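CocE/NonD family hydrolase (Staphylococcus aureus, PDB 3IB3) probably hydrolyses ester or amide bonds as an alpha/beta-hydrolase related to cocaine esterase and the X-Pro dipeptidyl-peptidases. Local coordinates at residues A[257-262]-A[284-289]; A[54-59]-A[147-152]. One frame throughout, in Å; residues are numbered along the deposited sequence.

Interaction 1. Residues A[257-262]-A[284-289]; sequences QIKTPL and QAASEE
Ser287 reaches across to the backbone of 257-262 with its hydroxyl: OG donates to Thr260 O at 2.5 Å, shorter than expected, so the exact length is doubtful. With chi1 at -54°, OG stands beside its own backbone N and is directed into the bend at Lys259 and Thr260, where the CG2 methyl of Ile258 also rests against it. Next to it the Ile258 carbonyl accepts a weak bond from Ala286 N, bent to 121° at the hydrogen. The Ala285 methyl lies between Leu262 and Ile258 and touches both. CD2 of Leu262 presses on Ala285 CB at 3.5 Å, tighter than usual, while Ile258 CB stands at 4.2 Å from Ala285 CB. Pro261 and Glu289 run side by side in the same direction, the ring's CG 4.0 Å from Glu289 OE1; the other carboxylate oxygen, OE2, is taken by Lys328 in a salt bridge and by Tyr319. Two waters donate to Lys259 O; one accepts from Glu289 N, the other from Glu288 N, and so they bridge the backbones. Past them the chains come into step, and Leu262 N bonds to Glu289 O at 2.9 Å, almost straight at 162°. This is the lead-in to two adjacent parallel strands, 262-267 and 290-295, in the central sheet of an alpha/beta-hydrolase fold.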
ATOM      1  N   GLN A 257      -5.414   6.374 -17.039  1.00  8.58           N
ATOM      2  CA  GLN A 257      -6.625   5.912 -17.747  1.00  8.89           C
ATOM      3  C   GLN A 257      -7.820   5.797 -16.795  1.00  9.58           C
ATOM      4  O   GLN A 257      -8.962   5.735 -17.236  1.00 10.22           O
ATOM      5  CB  GLN A 257      -6.381   4.567 -18.407  1.00  9.58           C
ATOM      6  CG  GLN A 257      -5.232   4.608 -19.433  1.00  8.78           C
ATOM      7  CD  GLN A 257      -4.782   3.262 -19.981  1.00  9.68           C
ATOM      8  OE1 GLN A 257      -3.921   3.230 -20.857  1.00  6.80           O
ATOM      9  NE2 GLN A 257      -5.361   2.145 -19.494  1.00  9.94           N
ATOM     10  N   ILE A 258      -7.564   5.731 -15.490  1.00  9.09           N
ATOM     11  CA  ILE A 258      -8.669   5.653 -14.557  1.00  8.51           C
ATOM     12  C   ILE A 258      -9.508   6.941 -14.606  1.00  9.18           C
ATOM     13  O   ILE A 258      -9.008   8.071 -14.509  1.00  8.49           O
ATOM     14  CB  ILE A 258      -8.268   5.265 -13.132  1.00  7.35           C
ATOM     15  CG1 ILE A 258      -7.649   3.865 -13.148  1.00  7.13           C
ATOM     16  CG2 ILE A 258      -9.525   5.224 -12.166  1.00  5.44           C
ATOM     17  CD1 ILE A 258      -6.730   3.546 -11.958  1.00  3.27           C
ATOM     18  N   LYS A 259     -10.796   6.714 -14.846  1.00  9.78           N
ATOM     19  CA  LYS A 259     -11.796   7.750 -14.869  1.00 10.50           C
ATOM     20  C   LYS A 259     -12.883   7.525 -13.811  1.00 10.16           C
ATOM     21  O   LYS A 259     -13.658   8.436 -13.545  1.00 11.60           O
ATOM     22  CB  LYS A 259     -12.405   7.810 -16.288  1.00 11.48           C
ATOM     23  CG  LYS A 259     -11.385   8.256 -17.349  1.00 13.69           C
ATOM     24  CD  LYS A 259     -11.977   8.522 -18.743  1.00 16.53           C
ATOM     25  CE  LYS A 259     -11.717   7.393 -19.783  1.00 18.49           C
ATOM     26  NZ  LYS A 259     -10.378   6.691 -19.665  1.00 18.91           N
ATOM     27  N   THR A 260     -12.940   6.335 -13.207  1.00  9.94           N
ATOM     28  CA  THR A 260     -14.049   5.923 -12.306  1.00  9.94           C
ATOM     29  C   THR A 260     -14.068   6.770 -11.039  1.00  9.78           C
ATOM     30  O   THR A 260     -13.010   7.146 -10.572  1.00 10.07           O
ATOM     31  CB  THR A 260     -13.798   4.484 -11.825  1.00  9.88           C
ATOM     32  OG1 THR A 260     -13.689   3.627 -12.951  1.00  9.58           O
ATOM     33  CG2 THR A 260     -14.899   3.953 -10.855  1.00  9.05           C
ATOM     34  N   PRO A 261     -15.243   7.029 -10.448  1.00  9.52           N
ATOM     35  CA  PRO A 261     -15.188   7.757  -9.167  1.00  9.35           C
ATOM     36  C   PRO A 261     -14.442   6.982  -8.092  1.00  9.37           C
ATOM     37  O   PRO A 261     -14.720   5.791  -7.914  1.00  9.81           O
ATOM     38  CB  PRO A 261     -16.651   7.899  -8.799  1.00  9.01           C
ATOM     39  CG  PRO A 261     -17.321   8.028 -10.099  1.00  9.47           C
ATOM     40  CD  PRO A 261     -16.606   7.064 -11.021  1.00  9.65           C
ATOM     41  N   LEU A 262     -13.546   7.678  -7.367  1.00  8.83           N
ATOM     42  CA  LEU A 262     -12.461   7.070  -6.617  1.00  8.38           C
ATOM     43  C   LEU A 262     -12.429   7.504  -5.140  1.00  8.19           C
ATOM     44  O   LEU A 262     -12.479   8.709  -4.835  1.00  8.75           O
ATOM     45  CB  LEU A 262     -11.140   7.440  -7.292  1.00  8.31           C
ATOM     46  CG  LEU A 262      -9.793   7.083  -6.649  1.00  6.58           C
ATOM     47  CD1 LEU A 262      -9.709   5.605  -6.305  1.00  3.79           C
ATOM     48  CD2 LEU A 262      -8.694   7.548  -7.641  1.00  7.26           C
ATOM     49  N   GLN A 284      -2.516  10.100  -9.792  1.00  8.69           N
ATOM     50  CA  GLN A 284      -2.442   9.958 -11.236  1.00  8.49           C
ATOM     51  C   GLN A 284      -3.778   9.664 -11.931  1.00  8.67           C
ATOM     52  O   GLN A 284      -3.881   9.827 -13.137  1.00  6.96           O
ATOM     53  CB  GLN A 284      -1.439   8.859 -11.611  1.00  9.13           C
ATOM     54  CG  GLN A 284       0.011   9.165 -11.229  1.00 10.29           C
ATOM     55  CD  GLN A 284       0.949   8.023 -11.645  1.00 13.07           C
ATOM     56  OE1 GLN A 284       0.865   7.518 -12.779  1.00 11.48           O
ATOM     57  NE2 GLN A 284       1.827   7.610 -10.736  1.00 12.95           N
ATOM     58  N   ALA A 285      -4.795   9.244 -11.166  1.00  8.80           N
ATOM     59  CA  ALA A 285      -6.085   8.893 -11.711  1.00  8.55           C
ATOM     60  C   ALA A 285      -6.688  10.120 -12.385  1.00  9.01           C
ATOM     61  O   ALA A 285      -6.550  11.236 -11.889  1.00  9.35           O
ATOM     62  CB  ALA A 285      -7.040   8.337 -10.594  1.00  9.00           C
ATOM     63  N   ALA A 286      -7.291   9.913 -13.550  1.00  8.43           N
ATOM     64  CA  ALA A 286      -7.959  10.990 -14.271  1.00  8.87           C
ATOM     65  C   ALA A 286      -9.350  11.257 -13.705  1.00  9.46           C
ATOM     66  O   ALA A 286      -9.978  12.239 -14.082  1.00  9.73           O
ATOM     67  CB  ALA A 286      -8.031  10.668 -15.768  1.00  8.03           C
ATOM     68  N   SER A 287      -9.824  10.382 -12.806  1.00 10.70           N
ATOM     69  CA  SER A 287     -11.128  10.537 -12.154  1.00 11.41           C
ATOM     70  C   SER A 287     -11.439  12.001 -11.798  1.00 11.66           C
ATOM     71  O   SER A 287     -10.718  12.625 -11.025  1.00 11.68           O
ATOM     72  CB  SER A 287     -11.208   9.642 -10.896  1.00 12.09           C
ATOM     73  OG  SER A 287     -10.901   8.280 -11.197  1.00 12.51           O
ATOM     74  N   GLU A 288     -12.492  12.559 -12.379  1.00 11.31           N
ATOM     75  CA  GLU A 288     -12.898  13.908 -12.021  1.00 11.22           C
ATOM     76  C   GLU A 288     -13.388  13.971 -10.578  1.00  9.69           C
ATOM     77  O   GLU A 288     -13.295  15.019  -9.971  1.00 10.19           O
ATOM     78  CB  GLU A 288     -14.017  14.423 -12.968  1.00 12.31           C
ATOM     79  CG  GLU A 288     -13.542  14.623 -14.401  1.00 15.41           C
ATOM     80  CD  GLU A 288     -14.411  15.549 -15.204  1.00 20.49           C
ATOM     81  OE1 GLU A 288     -15.603  15.207 -15.420  1.00 23.72           O
ATOM     82  OE2 GLU A 288     -13.902  16.625 -15.628  1.00 23.59           O
ATOM     83  N   GLU A 289     -13.931  12.867 -10.056  1.00  8.44           N
ATOM     84  CA  GLU A 289     -14.401  12.766  -8.655  1.00  7.71           C
ATOM     85  C   GLU A 289     -13.534  11.795  -7.809  1.00  7.05           C
ATOM     86  O   GLU A 289     -13.671  10.565  -7.892  1.00  6.90           O
ATOM     87  CB  GLU A 289     -15.856  12.321  -8.659  1.00  7.44           C
ATOM     88  CG  GLU A 289     -16.711  13.141  -9.617  1.00  8.93           C
ATOM     89  CD  GLU A 289     -18.156  12.681  -9.675  1.00  9.54           C
ATOM     90  OE1 GLU A 289     -18.474  11.861 -10.547  1.00  7.29           O
ATOM     91  OE2 GLU A 289     -18.978  13.121  -8.830  1.00 14.59           O
TER
HETATM   92  O   HOH W   1     -14.691  10.239 -11.506  1.00  3.87           O
HETATM   93  O   HOH W   2     -13.453  10.959 -14.644  1.00  7.46           O

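Interaction 2. Residues A[54-59]-A[147-152]; sequences LYINIF and YEVIEW
Trp152 meets the delta methyls of Ile56 and Ile58 with the outer end of its indole. Ile56 and Trp152 come from opposite directions, the isoleucine from the strand and the indole from the helix, and Ile56 CD1 lands obliquely by the six-membered ring, 3.6 Å from Trp152 CZ3. The indole extends from the helix with CG opposite its backbone N (chi1 174°), which carries the benzo end out to the strand. Ile58, the next residue on this side of the strand, also approaches the indole from the opposite direction: its CD1 lies near the ring plane, at the edge, 4.1 Å from Trp152 CH2. The two delta methyls thus share the outer corner of the indole.

One turn back on the helix, Val149 fills the other part of the interface with its forked side chain. Its CG2 branch meets Leu54 CD2 at 4.1 Å, the two side chains crossing at a slant, while the CG1 branch comes more loosely to Ile56 CG2 at 4.5 Å. Ile56 is therefore shared, its branch methyl going to the valine and its longer arm to the tryptophan.

Alternate residues 54, 56 and 58 face the helix; the axes of 54-59 and 147-152 come within 11.1 Å of each other, at 49°. Strand 53-60 is flanked in the sheet by 36-47 and 119-124. Helix 140-153 packs across this face, where Val123 of 119-124 touches both Ile56 and Val149, and Met71 of strand 67-74 extends the apolar layer beneath Val149 and Ile150.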
ATOM      1  N   LEU A  54     -14.213 -18.889 -14.071  1.00  6.21           N
ATOM      2  CA  LEU A  54     -13.860 -18.372 -12.786  1.00  6.05           C
ATOM      3  C   LEU A  54     -15.034 -18.667 -11.848  1.00  6.10           C
ATOM      4  O   LEU A  54     -16.201 -18.596 -12.256  1.00  4.60           O
ATOM      5  CB  LEU A  54     -13.564 -16.867 -12.855  1.00  5.81           C
ATOM      6  CG  LEU A  54     -12.143 -16.423 -13.132  1.00  7.33           C
ATOM      7  CD1 LEU A  54     -11.529 -17.125 -14.272  1.00  5.49           C
ATOM      8  CD2 LEU A  54     -12.064 -14.866 -13.275  1.00  9.79           C
ATOM      9  N   TYR A  55     -14.699 -18.996 -10.596  1.00  5.87           N
ATOM     10  CA  TYR A  55     -15.689 -19.347  -9.594  1.00  6.38           C
ATOM     11  C   TYR A  55     -15.900 -18.202  -8.644  1.00  6.18           C
ATOM     12  O   TYR A  55     -14.925 -17.526  -8.238  1.00  6.39           O
ATOM     13  CB  TYR A  55     -15.289 -20.622  -8.817  1.00  6.55           C
ATOM     14  CG  TYR A  55     -15.293 -21.815  -9.720  1.00  6.23           C
ATOM     15  CD1 TYR A  55     -16.378 -22.668  -9.772  1.00  7.55           C
ATOM     16  CD2 TYR A  55     -14.238 -22.055 -10.576  1.00  9.19           C
ATOM     17  CE1 TYR A  55     -16.392 -23.743 -10.624  1.00  9.11           C
ATOM     18  CE2 TYR A  55     -14.258 -23.114 -11.438  1.00  9.82           C
ATOM     19  CZ  TYR A  55     -15.341 -23.955 -11.451  1.00  9.06           C
ATOM     20  OH  TYR A  55     -15.363 -25.021 -12.311  1.00 13.56           O
ATOM     21  N   ILE A  56     -17.168 -18.028  -8.257  1.00  4.97           N
ATOM     22  CA  ILE A  56     -17.585 -16.932  -7.400  1.00  5.02           C
ATOM     23  C   ILE A  56     -18.583 -17.332  -6.296  1.00  5.27           C
ATOM     24  O   ILE A  56     -19.169 -18.409  -6.331  1.00  4.80           O
ATOM     25  CB  ILE A  56     -18.171 -15.760  -8.255  1.00  4.87           C
ATOM     26  CG1 ILE A  56     -19.388 -16.191  -9.057  1.00  4.31           C
ATOM     27  CG2 ILE A  56     -17.104 -15.259  -9.195  1.00  3.93           C
ATOM     28  CD1 ILE A  56     -20.103 -15.005  -9.800  1.00  3.92           C
ATOM     29  N   ASN A  57     -18.675 -16.488  -5.267  1.00  5.78           N
ATOM     30  CA  ASN A  57     -19.778 -16.530  -4.302  1.00  5.97           C
ATOM     31  C   ASN A  57     -20.656 -15.264  -4.463  1.00  5.81           C
ATOM     32  O   ASN A  57     -20.144 -14.185  -4.753  1.00  7.87           O
ATOM     33  CB  ASN A  57     -19.270 -16.677  -2.880  1.00  6.16           C
ATOM     34  CG  ASN A  57     -18.550 -18.022  -2.619  1.00  6.21           C
ATOM     35  OD1 ASN A  57     -18.712 -18.987  -3.341  1.00  4.52           O
ATOM     36  ND2 ASN A  57     -17.746 -18.050  -1.576  1.00  3.80           N
ATOM     37  N   ILE A  58     -21.973 -15.414  -4.333  1.00  4.74           N
ATOM     38  CA  ILE A  58     -22.893 -14.307  -4.443  1.00  4.62           C
ATOM     39  C   ILE A  58     -23.694 -14.249  -3.166  1.00  4.38           C
ATOM     40  O   ILE A  58     -24.299 -15.228  -2.801  1.00  4.19           O
ATOM     41  CB  ILE A  58     -23.885 -14.480  -5.629  1.00  4.24           C
ATOM     42  CG1 ILE A  58     -23.182 -14.442  -6.967  1.00  4.25           C
ATOM     43  CG2 ILE A  58     -24.959 -13.403  -5.603  1.00  3.62           C
ATOM     44  CD1 ILE A  58     -24.021 -15.158  -8.128  1.00  3.91           C
ATOM     45  N   PHE A  59     -23.640 -13.121  -2.456  1.00  5.03           N
ATOM     46  CA  PHE A  59     -24.439 -12.901  -1.256  1.00  3.92           C
ATOM     47  C   PHE A  59     -25.459 -11.838  -1.579  1.00  3.72           C
ATOM     48  O   PHE A  59     -25.112 -10.784  -2.049  1.00  3.60           O
ATOM     49  CB  PHE A  59     -23.587 -12.412  -0.089  1.00  4.23           C
ATOM     50  CG  PHE A  59     -22.522 -13.385   0.346  1.00  2.98           C
ATOM     51  CD1 PHE A  59     -22.755 -14.272   1.365  1.00  2.00           C
ATOM     52  CD2 PHE A  59     -21.278 -13.370  -0.247  1.00  3.53           C
ATOM     53  CE1 PHE A  59     -21.762 -15.152   1.773  1.00  3.87           C
ATOM     54  CE2 PHE A  59     -20.275 -14.258   0.159  1.00  3.34           C
ATOM     55  CZ  PHE A  59     -20.527 -15.137   1.167  1.00  2.43           C
ATOM     56  N   TYR A 147     -12.489  -7.462 -15.380  1.00  6.55           N
ATOM     57  CA  TYR A 147     -13.364  -6.726 -16.299  1.00  7.94           C
ATOM     58  C   TYR A 147     -14.623  -7.552 -16.646  1.00  8.83           C
ATOM     59  O   TYR A 147     -15.749  -7.078 -16.473  1.00 10.17           O
ATOM     60  CB  TYR A 147     -12.585  -6.415 -17.574  1.00  8.98           C
ATOM     61  CG  TYR A 147     -13.263  -5.507 -18.581  1.00  9.14           C
ATOM     62  CD1 TYR A 147     -12.868  -4.175 -18.736  1.00  9.36           C
ATOM     63  CD2 TYR A 147     -14.279  -5.982 -19.391  1.00  9.49           C
ATOM     64  CE1 TYR A 147     -13.504  -3.343 -19.660  1.00  9.43           C
ATOM     65  CE2 TYR A 147     -14.911  -5.158 -20.293  1.00  8.30           C
ATOM     66  CZ  TYR A 147     -14.521  -3.859 -20.421  1.00  7.63           C
ATOM     67  OH  TYR A 147     -15.144  -3.059 -21.334  1.00 16.23           O
ATOM     68  N   GLU A 148     -14.418  -8.790 -17.113  1.00  8.85           N
ATOM     69  CA  GLU A 148     -15.525  -9.658 -17.557  1.00  9.14           C
ATOM     70  C   GLU A 148     -16.507 -10.047 -16.442  1.00  7.87           C
ATOM     71  O   GLU A 148     -17.699 -10.173 -16.715  1.00  8.40           O
ATOM     72  CB  GLU A 148     -15.035 -10.924 -18.299  1.00  9.52           C
ATOM     73  CG  GLU A 148     -14.136 -10.689 -19.534  1.00 10.83           C
ATOM     74  CD  GLU A 148     -14.216 -11.824 -20.554  1.00 12.92           C
ATOM     75  OE1 GLU A 148     -13.214 -12.582 -20.773  1.00 12.20           O
ATOM     76  OE2 GLU A 148     -15.297 -11.963 -21.143  1.00 14.17           O
ATOM     77  N   VAL A 149     -16.056 -10.182 -15.201  1.00  6.39           N
ATOM     78  CA  VAL A 149     -16.982 -10.519 -14.099  1.00  5.63           C
ATOM     79  C   VAL A 149     -17.851  -9.270 -13.734  1.00  5.95           C
ATOM     80  O   VAL A 149     -19.058  -9.354 -13.440  1.00  4.30           O
ATOM     81  CB  VAL A 149     -16.214 -11.105 -12.867  1.00  5.87           C
ATOM     82  CG1 VAL A 149     -17.215 -11.641 -11.805  1.00  4.82           C
ATOM     83  CG2 VAL A 149     -15.260 -12.243 -13.293  1.00  3.51           C
ATOM     84  N   ILE A 150     -17.225  -8.098 -13.763  1.00  6.56           N
ATOM     85  CA  ILE A 150     -17.952  -6.848 -13.539  1.00  6.85           C
ATOM     86  C   ILE A 150     -19.047  -6.741 -14.563  1.00  6.51           C
ATOM     87  O   ILE A 150     -20.216  -6.520 -14.242  1.00  5.55           O
ATOM     88  CB  ILE A 150     -17.049  -5.611 -13.675  1.00  6.96           C
ATOM     89  CG1 ILE A 150     -16.068  -5.562 -12.489  1.00  8.74           C
ATOM     90  CG2 ILE A 150     -17.936  -4.361 -13.741  1.00  7.17           C
ATOM     91  CD1 ILE A 150     -14.922  -4.468 -12.588  1.00  8.40           C
ATOM     92  N   GLU A 151     -18.686  -6.900 -15.818  1.00  7.20           N
ATOM     93  CA  GLU A 151     -19.713  -6.773 -16.866  1.00  8.03           C
ATOM     94  C   GLU A 151     -20.739  -7.877 -16.793  1.00  7.44           C
ATOM     95  O   GLU A 151     -21.903  -7.619 -16.993  1.00  7.91           O
ATOM     96  CB  GLU A 151     -19.108  -6.629 -18.255  1.00  8.49           C
ATOM     97  CG  GLU A 151     -18.384  -5.264 -18.425  1.00 12.51           C
ATOM     98  CD  GLU A 151     -19.241  -4.073 -17.959  1.00 13.93           C
ATOM     99  OE1 GLU A 151     -20.388  -3.954 -18.415  1.00 17.50           O
ATOM    100  OE2 GLU A 151     -18.769  -3.260 -17.161  1.00 12.53           O
ATOM    101  N   TRP A 152     -20.339  -9.080 -16.398  1.00  6.80           N
ATOM    102  CA  TRP A 152     -21.294 -10.141 -16.224  1.00  6.35           C
ATOM    103  C   TRP A 152     -22.334  -9.764 -15.152  1.00  6.96           C
ATOM    104  O   TRP A 152     -23.543  -9.871 -15.381  1.00  6.68           O
ATOM    105  CB  TRP A 152     -20.564 -11.475 -15.928  1.00  6.94           C
ATOM    106  CG  TRP A 152     -21.471 -12.654 -15.586  1.00  5.99           C
ATOM    107  CD1 TRP A 152     -21.982 -13.574 -16.440  1.00  7.38           C
ATOM    108  CD2 TRP A 152     -21.917 -13.033 -14.279  1.00  4.48           C
ATOM    109  NE1 TRP A 152     -22.758 -14.496 -15.737  1.00  5.74           N
ATOM    110  CE2 TRP A 152     -22.714 -14.187 -14.410  1.00  3.80           C
ATOM    111  CE3 TRP A 152     -21.700 -12.517 -13.005  1.00  8.24           C
ATOM    112  CZ2 TRP A 152     -23.333 -14.804 -13.314  1.00  5.83           C
ATOM    113  CZ3 TRP A 152     -22.303 -13.138 -11.909  1.00  4.95           C
ATOM    114  CH2 TRP A 152     -23.106 -14.253 -12.068  1.00  6.64           C
TER

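Overall arrangement
From the N terminus, strand 53-60 comes first, and interaction 2 closes a long loop of 87 residues when helix 140-153 comes back to cover it. That loop includes strands 67-74 and 119-124 of the same sheet. Interaction 1 opens only later and closes a shorter loop of 21 residues, through strand 262-267 and helix 275-284 to the start of strand 290-295. The two are in series, neither nested nor crossed. The centres of interactions 1 and 2 lie 23 Å apart, and the nearest atoms of interactions 1 and 2 are about 8 Å apart, without touching. Interaction 2 ties a helix to the sheet's N-terminal side; interaction 1 joins the entries of two strands farther across it.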